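Local coordinates for protein beta-lactamase (Klebsiella pneumoniae, PDB 6HUH) that probably hydrolyses beta-lactam antibiotics to substituted beta-amino acids, as a class D beta-lactamase associated with antibiotic resistance, at residues L142-A145 with W146-S149; L162-V166 with S167-P171; W222-Q226 with D227-I231. All blocks are in the same frame, centred on the assembly; numbering follows the deposited sequence.

How the contacts relate
Two helix ends and a hairpin illustrate how local chemistry follows position in a fold. Contact 1 ends helix 141-144 close to the predicted nucleophile Ser51; Ala145, Trp146 and Ser149 are buried and none of its touching residues is exposed. It combines the tryptophan with a hydroxyl set between carbonyls. Contact 2 terminates helix 155-166 by a backbone motif sealed with leucines, while contact 3 is a hairpin end, built mainly of strand-to-strand bonds. Both run from a buried side to an exposed turn, and they touch: one hairpin face packs on the last turns of helix 155-166. Contact 1 stands apart, its nearest atoms about 14 Å from contact 2 and about 17 Å from contact 3.

Contact 1 (L142-A145 with W146-S149); sequences LTQA and WLSS
Ser149 OG sits between two backbone carbonyls, 2.7 Å from Gln144 O and 2.9 Å from Ala145 O. Its one proton can serve only one of them at a time. With chi1 at 66° the hydroxyl stands between its own backbone N and carbonyl carbon, turned back over the end of helix 141-144. A water lies in the same closure: it accepts from Ser149 N at 2.8 Å and sits 3.0 Å from Ala145 O. An inverse gamma turn about Leu147, closed by Ser148 N to Trp146 O, leads the chain to this serine. CD2 of Leu147 lies 3.4 Å from Gln144 OE1, the two side chains crossing obliquely, and CD1 rests over one face of the Trp146 ring, offset toward the rim. At the ring edge, near its plane, Leu142 O approaches CZ3 of Trp146 at 3.4 Å; that carbonyl also bonds to Thr110. The indole lies alongside the 142-145 backbone, its six-membered ring near the Leu142 and Thr143 carbonyls. Its NE1 donates to the carboxylated lysine at position 54, as the corresponding tryptophan does in other class D enzymes. By fixing this indole, the turn probably steadies the modified lysine beside Ser51.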
ATOM      1  N   LEU A 142       4.142  27.777   5.919  1.00 59.83           N
ATOM      2  CA  LEU A 142       4.956  26.600   5.622  1.00 57.63           C
ATOM      3  C   LEU A 142       4.237  25.265   5.808  1.00 58.47           C
ATOM      4  O   LEU A 142       4.454  24.342   5.019  1.00 57.42           O
ATOM      5  CB  LEU A 142       6.261  26.631   6.446  1.00 58.56           C
ATOM      6  CG  LEU A 142       7.314  25.553   6.168  1.00 62.01           C
ATOM      7  CD1 LEU A 142       7.800  25.594   4.719  1.00 61.27           C
ATOM      8  CD2 LEU A 142       8.470  25.678   7.125  1.00 65.34           C
ATOM      9  N   THR A 143       3.406  25.152   6.846  1.00 52.92           N
ATOM     10  CA  THR A 143       2.738  23.889   7.153  1.00 50.38           C
ATOM     11  C   THR A 143       1.225  23.928   6.960  1.00 51.07           C
ATOM     12  O   THR A 143       0.580  22.883   7.073  1.00 49.87           O
ATOM     13  CB  THR A 143       3.114  23.442   8.575  1.00 58.58           C
ATOM     14  OG1 THR A 143       2.586  24.376   9.522  1.00 59.95           O
ATOM     15  CG2 THR A 143       4.621  23.290   8.769  1.00 56.79           C
ATOM     16  N   GLN A 144       0.658  25.115   6.657  1.00 45.91           N
ATOM     17  CA  GLN A 144      -0.788  25.308   6.546  1.00 44.15           C
ATOM     18  C   GLN A 144      -1.295  25.993   5.280  1.00 46.78           C
ATOM     19  O   GLN A 144      -2.482  26.308   5.248  1.00 47.21           O
ATOM     20  CB  GLN A 144      -1.277  26.105   7.776  1.00 46.56           C
ATOM     21  CG  GLN A 144      -2.389  25.439   8.574  1.00 54.75           C
ATOM     22  CD  GLN A 144      -1.891  24.330   9.463  1.00 66.55           C
ATOM     23  OE1 GLN A 144      -2.325  23.173   9.357  1.00 61.51           O
ATOM     24  NE2 GLN A 144      -0.982  24.683  10.377  1.00 54.55           N
ATOM     25  N   ALA A 145      -0.442  26.234   4.256  1.00 42.20           N
ATOM     26  CA  ALA A 145      -0.842  26.954   3.036  1.00 42.16           C
ATOM     27  C   ALA A 145      -1.928  26.275   2.205  1.00 46.89           C
ATOM     28  O   ALA A 145      -2.842  26.954   1.726  1.00 47.89           O
ATOM     29  CB  ALA A 145       0.364  27.257   2.166  1.00 42.98           C
ATOM     30  N   TRP A 146      -1.827  24.954   2.029  1.00 43.17           N
ATOM     31  CA  TRP A 146      -2.767  24.140   1.256  1.00 42.63           C
ATOM     32  C   TRP A 146      -3.998  23.733   2.069  1.00 50.00           C
ATOM     33  O   TRP A 146      -5.053  23.454   1.491  1.00 50.68           O
ATOM     34  CB  TRP A 146      -2.054  22.920   0.663  1.00 40.17           C
ATOM     35  CG  TRP A 146      -1.456  21.964   1.669  1.00 40.89           C
ATOM     36  CD1 TRP A 146      -1.921  20.720   1.984  1.00 43.35           C
ATOM     37  CD2 TRP A 146      -0.237  22.137   2.415  1.00 40.90           C
ATOM     38  NE1 TRP A 146      -1.097  20.125   2.909  1.00 42.58           N
ATOM     39  CE2 TRP A 146      -0.054  20.971   3.190  1.00 44.36           C
ATOM     40  CE3 TRP A 146       0.718  23.170   2.513  1.00 42.56           C
ATOM     41  CZ2 TRP A 146       1.017  20.828   4.077  1.00 43.68           C
ATOM     42  CZ3 TRP A 146       1.785  23.016   3.387  1.00 43.93           C
ATOM     43  CH2 TRP A 146       1.928  21.857   4.151  1.00 44.04           C
ATOM     44  N   LEU A 147      -3.874  23.762   3.408  1.00 48.54           N
ATOM     45  CA  LEU A 147      -4.930  23.421   4.364  1.00 49.70           C
ATOM     46  C   LEU A 147      -6.060  24.483   4.484  1.00 55.91           C
ATOM     47  O   LEU A 147      -6.259  25.072   5.559  1.00 57.20           O
ATOM     48  CB  LEU A 147      -4.303  23.118   5.730  1.00 50.32           C
ATOM     49  CG  LEU A 147      -3.835  21.702   5.920  1.00 53.97           C
ATOM     50  CD1 LEU A 147      -2.343  21.599   5.764  1.00 53.21           C
ATOM     51  CD2 LEU A 147      -4.248  21.207   7.280  1.00 58.55           C
ATOM     52  N   SER A 148      -6.823  24.678   3.378  1.00 52.31           N
ATOM     53  CA  SER A 148      -7.955  25.611   3.241  1.00 53.28           C
ATOM     54  C   SER A 148      -7.617  27.061   3.701  1.00 57.60           C
ATOM     55  O   SER A 148      -8.294  27.616   4.579  1.00 59.16           O
ATOM     56  CB  SER A 148      -9.205  25.063   3.936  1.00 58.12           C
ATOM     57  OG  SER A 148      -9.694  23.887   3.310  1.00 66.77           O
ATOM     58  N   SER A 149      -6.555  27.662   3.105  1.00 51.51           N
ATOM     59  CA  SER A 149      -6.123  29.013   3.461  1.00 50.77           C
ATOM     60  C   SER A 149      -5.696  29.862   2.229  1.00 49.96           C
ATOM     61  O   SER A 149      -6.511  30.052   1.323  1.00 48.54           O
ATOM     62  CB  SER A 149      -5.044  28.964   4.545  1.00 53.59           C
ATOM     63  OG  SER A 149      -3.848  28.362   4.081  1.00 54.95           O
TER
HETATM   64  O   HOH W   1      -5.602  26.261   0.884  1.00 24.07           O

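Contact 2 (L162-V166 with S167-P171); sequences LGKLV and SGKLP
The peptide carbonyl of Lys164 is the flat group on which this helix end turns: Lys169 N reaches its oxygen at 2.8 Å, in the carbonyl plane and with a C=O...N angle of 155°. This is the long backward bond of a Schellman motif, made possible by Gly168, whose positive phi swings the chain out of the helix. The same oxygen receives a weak bond from Leu170 N at 3.4 Å, and that N-H is shared with a water bound 3.1 Å away, which also lies within bonding distance of Leu165 O. The preceding carbonyl, Gly163 O, is taken by Ser167 OG at 2.9 Å, almost in line with the C=O. Leu170 crosses Lys164 at about a right angle, its CD2 3.7 Å from Lys164 CB, while its other branch, CD1, meets Leu165 CB at 3.6 Å. Lys164 NZ and Lys169 NZ stay 6.2 Å apart without touching, the latter on a poorly ordered chain. Beyond the turn, Leu170 packs on Phe125. On the sheet side, Leu165 and Val166 lie against Trp222 of strand 215-225, and Leu162 against Val220. Both Leu162 and Val166 reach Ile231 of strand 228-238, so the helix end spans both hairpin strands.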
ATOM      1  N   LEU A 162      -0.553  19.182 -13.959  1.00 21.43           N
ATOM      2  CA  LEU A 162      -0.531  17.737 -14.178  1.00 20.57           C
ATOM      3  C   LEU A 162       0.052  17.406 -15.545  1.00 26.75           C
ATOM      4  O   LEU A 162       0.822  16.445 -15.659  1.00 28.63           O
ATOM      5  CB  LEU A 162      -1.963  17.163 -14.061  1.00 19.99           C
ATOM      6  CG  LEU A 162      -2.434  16.490 -12.754  1.00 24.19           C
ATOM      7  CD1 LEU A 162      -1.632  16.912 -11.532  1.00 24.96           C
ATOM      8  CD2 LEU A 162      -3.917  16.721 -12.512  1.00 24.04           C
ATOM      9  N   GLY A 163      -0.288  18.223 -16.546  1.00 22.84           N
ATOM     10  CA  GLY A 163       0.187  18.097 -17.920  1.00 24.45           C
ATOM     11  C   GLY A 163       1.678  18.326 -18.073  1.00 29.52           C
ATOM     12  O   GLY A 163       2.312  17.744 -18.954  1.00 29.35           O
ATOM     13  N   LYS A 164       2.249  19.185 -17.216  1.00 26.31           N
ATOM     14  CA  LYS A 164       3.676  19.474 -17.217  1.00 26.48           C
ATOM     15  C   LYS A 164       4.449  18.304 -16.570  1.00 30.29           C
ATOM     16  O   LYS A 164       5.524  17.930 -17.067  1.00 29.53           O
ATOM     17  CB  LYS A 164       3.957  20.799 -16.495  1.00 27.76           C
ATOM     18  CG  LYS A 164       3.605  22.038 -17.313  1.00 44.03           C
ATOM     19  CD  LYS A 164       3.998  23.338 -16.582  1.00 51.19           C
ATOM     20  CE  LYS A 164       3.690  24.584 -17.379  1.00 57.19           C
ATOM     21  NZ  LYS A 164       4.607  24.758 -18.542  1.00 62.61           N
ATOM     22  N   LEU A 165       3.898  17.714 -15.476  1.00 26.10           N
ATOM     23  CA  LEU A 165       4.597  16.616 -14.825  1.00 26.50           C
ATOM     24  C   LEU A 165       4.507  15.341 -15.688  1.00 32.85           C
ATOM     25  O   LEU A 165       5.496  14.602 -15.770  1.00 34.27           O
ATOM     26  CB  LEU A 165       4.225  16.412 -13.325  1.00 24.99           C
ATOM     27  CG  LEU A 165       3.122  15.453 -12.836  1.00 27.21           C
ATOM     28  CD1 LEU A 165       3.652  14.020 -12.695  1.00 27.35           C
ATOM     29  CD2 LEU A 165       2.672  15.858 -11.438  1.00 24.66           C
ATOM     30  N   VAL A 166       3.385  15.146 -16.403  1.00 28.30           N
ATOM     31  CA  VAL A 166       3.214  13.993 -17.285  1.00 28.83           C
ATOM     32  C   VAL A 166       4.041  14.125 -18.617  1.00 35.05           C
ATOM     33  O   VAL A 166       4.400  13.102 -19.209  1.00 35.56           O
ATOM     34  CB  VAL A 166       1.710  13.711 -17.505  1.00 31.63           C
ATOM     35  CG1 VAL A 166       1.268  13.911 -18.953  1.00 32.73           C
ATOM     36  CG2 VAL A 166       1.364  12.330 -17.028  1.00 31.17           C
ATOM     37  N   SER A 167       4.366  15.368 -19.043  1.00 32.19           N
ATOM     38  CA  SER A 167       5.120  15.662 -20.272  1.00 34.32           C
ATOM     39  C   SER A 167       6.634  15.829 -20.085  1.00 40.44           C
ATOM     40  O   SER A 167       7.339  16.059 -21.064  1.00 42.00           O
ATOM     41  CB  SER A 167       4.564  16.907 -20.959  1.00 38.55           C
ATOM     42  OG  SER A 167       3.247  16.710 -21.450  1.00 45.42           O
ATOM     43  N   GLY A 168       7.121  15.705 -18.854  1.00 37.93           N
ATOM     44  CA  GLY A 168       8.534  15.879 -18.532  1.00 39.42           C
ATOM     45  C   GLY A 168       8.936  17.346 -18.521  1.00 47.66           C
ATOM     46  O   GLY A 168      10.132  17.676 -18.566  1.00 50.09           O
ATOM     47  N   LYS A 169       7.931  18.250 -18.466  1.00 42.80           N
ATOM     48  CA  LYS A 169       8.167  19.687 -18.488  1.00 42.24           C
ATOM     49  C   LYS A 169       8.628  20.251 -17.123  1.00 43.81           C
ATOM     50  O   LYS A 169       9.278  21.293 -17.096  1.00 43.56           O
ATOM     51  CB  LYS A 169       6.954  20.442 -19.051  1.00 44.39           C
ATOM     52  CG  LYS A 169       6.863  20.338 -20.569  1.00 67.18           C
ATOM     53  CD  LYS A 169       5.825  21.293 -21.154  1.00 84.15           C
ATOM     54  CE  LYS A 169       5.335  20.862 -22.523  1.00 94.39           C
ATOM     55  NZ  LYS A 169       4.199  19.896 -22.443  1.00 94.72           N
ATOM     56  N   LEU A 170       8.335  19.563 -16.008  1.00 39.00           N
ATOM     57  CA  LEU A 170       8.758  20.064 -14.689  1.00 37.97           C
ATOM     58  C   LEU A 170      10.258  19.751 -14.432  1.00 42.29           C
ATOM     59  O   LEU A 170      10.760  18.772 -14.997  1.00 42.34           O
ATOM     60  CB  LEU A 170       7.819  19.609 -13.540  1.00 36.04           C
ATOM     61  CG  LEU A 170       6.343  20.106 -13.620  1.00 39.02           C
ATOM     62  CD1 LEU A 170       5.533  19.607 -12.459  1.00 37.45           C
ATOM     63  CD2 LEU A 170       6.240  21.610 -13.649  1.00 40.29           C
ATOM     64  N   PRO A 171      11.011  20.612 -13.674  1.00 38.26           N
ATOM     65  CA  PRO A 171      12.465  20.400 -13.517  1.00 38.05           C
ATOM     66  C   PRO A 171      12.864  19.264 -12.571  1.00 39.98           C
ATOM     67  O   PRO A 171      13.705  19.436 -11.685  1.00 39.34           O
ATOM     68  CB  PRO A 171      12.951  21.770 -13.028  1.00 39.92           C
ATOM     69  CG  PRO A 171      11.837  22.285 -12.224  1.00 42.94           C
ATOM     70  CD  PRO A 171      10.587  21.845 -12.967  1.00 38.76           C
TER
HETATM   71  O   HOH W   2       7.757  16.565 -15.334  1.00 27.36           O

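Contact 3 (W222-Q226 with D227-I231); sequences WASKQ and DQKLI
Ala223 and Leu230 exchange two backbone bonds, Ala223 N to Leu230 O and Leu230 N to Ala223 O, each 3.0 Å long. One step nearer the turn, Lys225 N donates to Gln228 O, also at 3.0 Å and nearly straight at 166°. These bonds mark the hydrogen-bonded pairs of an antiparallel ladder whose short strand segments run at 172° to one another. The carbonyl oxygens of the first pair each take a weaker CA-H...O contact as well: Leu230 O from Trp222 CA at 3.2 Å, Ala223 O from Lys229 CA at 3.3 Å.

Apolar contacts belong to the non-hydrogen-bonded pairs, which share one face of the sheet. Ile231 turns CD1 toward Trp222 CB, 3.9 Å away. Lys229 packs its aliphatic chain on Ser224, CG to CB at 3.8 Å. Its CG lies beside its own backbone N, and a bend at the last torsion returns the amine toward the same Ser224 methylene.

Polar side chains gather at the two-residue connection, Gln226 and Asp227, where Gln226 has positive phi. They run out from the turn together, amide and carboxylate only moderately tilted against each other. Asp227 OD1 accepts Gln228 N at 3.1 Å through its anti lone pair, which ties the turn to the first residue of the returning strand.

Further bonds extend outward from the ladder: Lys225 NZ forms a salt bridge with Asp190, and Gln228 NE2 donates to Leu264 O. Strand 192-201 flanks the 222-225 side, where His195 stacks on Trp222 and Ile194 touches Ala223. On the face carrying Ala223 and Leu230, helix 245-264 presents Leu261 and Leu264 to Leu230, whereas helix 155-166 covers the face of Trp222 and Ile231. The hairpin end is therefore held between two helices while its turn reaches solvent.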
ATOM      1  N   TRP A 222      -4.172  11.327 -13.871  1.00 26.34           N
ATOM      2  CA  TRP A 222      -4.033  10.978 -15.273  1.00 28.54           C
ATOM      3  C   TRP A 222      -4.115   9.495 -15.476  1.00 33.97           C
ATOM      4  O   TRP A 222      -3.921   8.738 -14.539  1.00 34.61           O
ATOM      5  CB  TRP A 222      -2.715  11.527 -15.852  1.00 28.62           C
ATOM      6  CG  TRP A 222      -1.470  10.839 -15.359  1.00 30.31           C
ATOM      7  CD1 TRP A 222      -0.792   9.819 -15.968  1.00 34.49           C
ATOM      8  CD2 TRP A 222      -0.749  11.141 -14.160  1.00 29.44           C
ATOM      9  NE1 TRP A 222       0.320   9.482 -15.231  1.00 33.79           N
ATOM     10  CE2 TRP A 222       0.359  10.260 -14.103  1.00 33.74           C
ATOM     11  CE3 TRP A 222      -0.946  12.054 -13.105  1.00 29.56           C
ATOM     12  CZ2 TRP A 222       1.271  10.274 -13.039  1.00 32.18           C
ATOM     13  CZ3 TRP A 222      -0.039  12.066 -12.052  1.00 30.08           C
ATOM     14  CH2 TRP A 222       1.051  11.184 -12.026  1.00 31.18           C
ATOM     15  N   ALA A 223      -4.282   9.089 -16.723  1.00 32.03           N
ATOM     16  CA  ALA A 223      -4.375   7.720 -17.180  1.00 32.62           C
ATOM     17  C   ALA A 223      -3.411   7.536 -18.354  1.00 40.30           C
ATOM     18  O   ALA A 223      -3.365   8.375 -19.261  1.00 40.47           O
ATOM     19  CB  ALA A 223      -5.788   7.449 -17.629  1.00 33.76           C
ATOM     20  N   SER A 224      -2.636   6.449 -18.343  1.00 39.74           N
ATOM     21  CA  SER A 224      -1.684   6.191 -19.425  1.00 41.66           C
ATOM     22  C   SER A 224      -1.768   4.771 -20.013  1.00 46.88           C
ATOM     23  O   SER A 224      -2.121   3.821 -19.327  1.00 47.10           O
ATOM     24  CB  SER A 224      -0.259   6.526 -18.983  1.00 45.65           C
ATOM     25  OG  SER A 224       0.135   5.864 -17.790  1.00 54.18           O
ATOM     26  N   LYS A 225      -1.462   4.647 -21.294  1.00 43.94           N
ATOM     27  CA  LYS A 225      -1.441   3.389 -22.032  1.00 45.56           C
ATOM     28  C   LYS A 225      -0.462   3.659 -23.160  1.00 52.49           C
ATOM     29  O   LYS A 225      -0.814   4.274 -24.178  1.00 52.61           O
ATOM     30  CB  LYS A 225      -2.834   3.005 -22.554  1.00 47.36           C
ATOM     31  CG  LYS A 225      -3.017   1.518 -22.725  1.00 57.99           C
ATOM     32  CD  LYS A 225      -4.282   1.186 -23.491  1.00 68.59           C
ATOM     33  CE  LYS A 225      -4.449  -0.297 -23.699  1.00 79.90           C
ATOM     34  NZ  LYS A 225      -5.827  -0.743 -23.358  1.00 91.27           N
ATOM     35  N   GLN A 226       0.806   3.286 -22.902  1.00 50.80           N
ATOM     36  CA  GLN A 226       2.011   3.480 -23.721  1.00 52.60           C
ATOM     37  C   GLN A 226       2.155   4.964 -24.130  1.00 55.88           C
ATOM     38  O   GLN A 226       2.348   5.813 -23.249  1.00 52.18           O
ATOM     39  CB  GLN A 226       2.167   2.473 -24.904  1.00 57.35           C
ATOM     40  CG  GLN A 226       0.928   2.108 -25.727  1.00 77.62           C
ATOM     41  CD  GLN A 226       0.896   0.631 -26.087  1.00100.12           C
ATOM     42  OE1 GLN A 226       1.649   0.147 -26.947  1.00100.15           O
ATOM     43  NE2 GLN A 226      -0.008  -0.113 -25.464  1.00 89.03           N
ATOM     44  N   ASP A 227       2.041   5.274 -25.427  1.00 55.83           N
ATOM     45  CA  ASP A 227       2.141   6.632 -25.957  1.00 55.98           C
ATOM     46  C   ASP A 227       1.047   7.564 -25.379  1.00 56.88           C
ATOM     47  O   ASP A 227       1.372   8.627 -24.820  1.00 55.67           O
ATOM     48  CB  ASP A 227       2.125   6.624 -27.516  1.00 61.02           C
ATOM     49  CG  ASP A 227       1.386   5.472 -28.215  1.00 76.58           C
ATOM     50  OD1 ASP A 227       0.336   5.022 -27.687  1.00 76.79           O
ATOM     51  OD2 ASP A 227       1.843   5.042 -29.300  1.00 85.68           O
ATOM     52  N   GLN A 228      -0.228   7.129 -25.477  1.00 51.15           N
ATOM     53  CA  GLN A 228      -1.394   7.896 -25.053  1.00 49.11           C
ATOM     54  C   GLN A 228      -1.467   8.192 -23.556  1.00 50.35           C
ATOM     55  O   GLN A 228      -1.211   7.323 -22.729  1.00 50.56           O
ATOM     56  CB  GLN A 228      -2.693   7.235 -25.530  1.00 51.54           C
ATOM     57  CG  GLN A 228      -2.836   7.221 -27.049  1.00 71.91           C
ATOM     58  CD  GLN A 228      -4.242   7.503 -27.499  1.00 93.60           C
ATOM     59  OE1 GLN A 228      -5.130   6.643 -27.434  1.00 89.78           O
ATOM     60  NE2 GLN A 228      -4.460   8.706 -28.012  1.00 87.77           N
ATOM     61  N   LYS A 229      -1.799   9.442 -23.229  1.00 45.06           N
ATOM     62  CA  LYS A 229      -1.981   9.953 -21.862  1.00 42.95           C
ATOM     63  C   LYS A 229      -3.213  10.875 -21.809  1.00 44.70           C
ATOM     64  O   LYS A 229      -3.572  11.461 -22.830  1.00 45.36           O
ATOM     65  CB  LYS A 229      -0.727  10.687 -21.363  1.00 45.10           C
ATOM     66  CG  LYS A 229       0.355   9.749 -20.845  1.00 67.58           C
ATOM     67  CD  LYS A 229       1.643  10.489 -20.522  1.00 82.32           C
ATOM     68  CE  LYS A 229       2.808   9.547 -20.326  1.00 99.08           C
ATOM     69  NZ  LYS A 229       2.843   8.958 -18.957  1.00107.88           N
ATOM     70  N   LEU A 230      -3.878  10.974 -20.643  1.00 37.64           N
ATOM     71  CA  LEU A 230      -5.092  11.777 -20.488  1.00 35.45           C
ATOM     72  C   LEU A 230      -5.222  12.294 -19.064  1.00 35.68           C
ATOM     73  O   LEU A 230      -5.325  11.495 -18.134  1.00 35.37           O
ATOM     74  CB  LEU A 230      -6.317  10.925 -20.868  1.00 36.43           C
ATOM     75  CG  LEU A 230      -7.710  11.545 -20.755  1.00 40.43           C
ATOM     76  CD1 LEU A 230      -8.408  11.497 -22.067  1.00 42.59           C
ATOM     77  CD2 LEU A 230      -8.570  10.798 -19.740  1.00 40.34           C
ATOM     78  N   ILE A 231      -5.219  13.631 -18.897  1.00 28.21           N
ATOM     79  CA  ILE A 231      -5.401  14.299 -17.601  1.00 24.92           C
ATOM     80  C   ILE A 231      -6.932  14.350 -17.320  1.00 30.25           C
ATOM     81  O   ILE A 231      -7.733  14.283 -18.254  1.00 30.18           O
ATOM     82  CB  ILE A 231      -4.796  15.733 -17.605  1.00 25.81           C
ATOM     83  CG1 ILE A 231      -3.339  15.800 -18.151  1.00 24.56           C
ATOM     84  CG2 ILE A 231      -4.913  16.396 -16.246  1.00 25.89           C
ATOM     85  CD1 ILE A 231      -2.297  15.075 -17.479  1.00 23.36           C
TER